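Macrophage migration inhibitory factor (Plasmodium berghei, PDB 2WKB) is a parasite member of the macrophage migration inhibitory factor family, small alpha/beta proteins that assemble as trimers. Local coordinates at residues Ile9-Pro12 and Asp13-Gln17. Numbering follows the deposited sequence.
Sequences ISIP and DDKAQ
Ile11 packs on Lys15 and Ala16, and Pro12 on Lys15, in a local contact at the start of helix 13-31, where the loop leaving strand 4-7 turns into the first helical turn. Pro12 holds the N-cap position, and its carbonyl supplies the first helical bond: Ala16 N donates to Pro12 O at 2.9 Å, with an N-H...O angle of 165° and the donor nearly in line with the C=O bond. Gln17 N repeats the pattern one residue on, bonding to Asp13 O. Ile11 lies just before the cap. With chi1 at 53°, its CG1 is tucked over the backbone, flanked by N and C, and this sends CD1 to the backbone of Ala16. There Ile11 CD1 stands 3.7 Å from Ala16 CA. The methyl CB of Ala16 is 4.0 Å from the same Ile11 CD1. The other branch, Ile11 CG2, meets Lys15 CD at 3.8 Å, the two side chains running roughly perpendicular. Lys15 is extended through its first two torsions (chi1 -179°), which lays its CD against the isoleucine. Closer to the backbone, Lys15 CB rests 3.9 Å from the ring carbon CD of Pro12. This strand-loop-helix passage belongs to the beta-alpha-beta architecture of the MIF family, in which two long helices cover a four-stranded sheet. Beyond its aliphatic part, Lys15 bends at chi3 and its NZ bonds to His87 O at the end of helix 73-88, whose Leu88 also touches Ile11. Asp13, on the first turn, faces the second subunit of the trimer: OD2 forms a salt bridge with Lys46 and OD1 a hydrogen bond with Asn47, both of that subunit.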
loop_
_atom_site.group_PDB
_atom_site.type_symbol
_atom_site.label_atom_id
_atom_site.label_comp_id
_atom_site.label_asym_id
_atom_site.label_seq_id
_atom_site.Cartn_x
_atom_site.Cartn_y
_atom_site.Cartn_z
ATOM N N ILE E 9 0.953 6.001 14.866
ATOM C CA ILE E 9 0.624 5.768 16.291
ATOM C C ILE E 9 0.859 4.329 16.670
ATOM O O ILE E 9 0.319 3.423 16.088
ATOM C CB ILE E 9 -0.791 6.243 16.639
ATOM C CG1 ILE E 9 -0.844 7.763 16.466
ATOM C CG2 ILE E 9 -1.155 5.740 18.096
ATOM C CD1 ILE E 9 -2.226 8.293 16.638
ATOM N N SER E 10 1.669 4.113 17.720
ATOM C CA SER E 10 2.078 2.749 18.143
ATOM C C SER E 10 1.118 2.126 19.174
ATOM O O SER E 10 0.923 2.683 20.300
ATOM C CB SER E 10 3.488 2.886 18.829
ATOM O OG SER E 10 3.937 1.571 19.264
ATOM N N ILE E 11 0.489 0.999 18.835
ATOM C CA ILE E 11 -0.428 0.342 19.786
ATOM C C ILE E 11 -0.155 -1.173 19.767
ATOM O O ILE E 11 0.293 -1.739 18.758
ATOM C CB ILE E 11 -1.919 0.536 19.490
ATOM C CG1 ILE E 11 -2.167 0.119 18.040
ATOM C CG2 ILE E 11 -2.351 1.986 19.812
ATOM C CD1 ILE E 11 -3.671 0.257 17.665
ATOM N N PRO E 12 -0.471 -1.838 20.881
ATOM C CA PRO E 12 -0.206 -3.256 20.894
ATOM C C PRO E 12 -1.158 -4.029 19.997
ATOM O O PRO E 12 -2.259 -3.542 19.677
ATOM C CB PRO E 12 -0.460 -3.686 22.370
ATOM C CG PRO E 12 -0.749 -2.417 23.154
ATOM C CD PRO E 12 -0.990 -1.289 22.161
ATOM N N ASP E 13 -0.760 -5.249 19.663
ATOM C CA ASP E 13 -1.604 -6.150 18.852
ATOM C C ASP E 13 -3.032 -6.291 19.337
ATOM O O ASP E 13 -3.961 -6.211 18.522
ATOM C CB ASP E 13 -0.986 -7.561 18.743
ATOM C CG ASP E 13 0.364 -7.556 18.031
ATOM O OD1 ASP E 13 0.668 -6.591 17.299
ATOM O OD2 ASP E 13 1.137 -8.527 18.147
ATOM N N ASP E 14 -3.242 -6.580 20.640
ATOM C CA ASP E 14 -4.632 -6.708 21.089
ATOM C C ASP E 14 -5.466 -5.472 20.884
ATOM O O ASP E 14 -6.651 -5.588 20.504
ATOM C CB ASP E 14 -4.828 -7.171 22.574
ATOM C CG ASP E 14 -4.343 -8.602 22.833
ATOM O OD1 ASP E 14 -4.143 -9.393 21.882
ATOM O OD2 ASP E 14 -4.145 -8.920 24.045
ATOM N N LYS E 15 -4.885 -4.300 21.140
ATOM C CA LYS E 15 -5.620 -3.076 20.936
ATOM C C LYS E 15 -5.885 -2.822 19.412
ATOM O O LYS E 15 -6.939 -2.330 19.056
ATOM C CB LYS E 15 -4.810 -1.900 21.460
ATOM C CG LYS E 15 -5.541 -0.619 21.305
ATOM C CD LYS E 15 -4.892 0.514 22.166
ATOM C CE LYS E 15 -5.972 1.357 22.785
ATOM N NZ LYS E 15 -5.278 2.549 23.356
ATOM N N ALA E 16 -4.922 -3.140 18.590
ATOM C CA ALA E 16 -5.114 -3.050 17.101
ATOM C C ALA E 16 -6.276 -3.971 16.670
ATOM O O ALA E 16 -7.146 -3.553 15.898
ATOM C CB ALA E 16 -3.818 -3.470 16.362
ATOM N N GLN E 17 -6.294 -5.223 17.158
ATOM C CA GLN E 17 -7.402 -6.165 16.852
ATOM C C GLN E 17 -8.716 -5.584 17.266
ATOM O O GLN E 17 -9.640 -5.611 16.509
ATOM C CB GLN E 17 -7.162 -7.575 17.451
ATOM C CG GLN E 17 -5.942 -8.242 16.831
ATOM C CD GLN E 17 -6.108 -8.407 15.272
ATOM O OE1 GLN E 17 -5.297 -7.875 14.474
ATOM N NE2 GLN E 17 -7.144 -9.080 14.870
#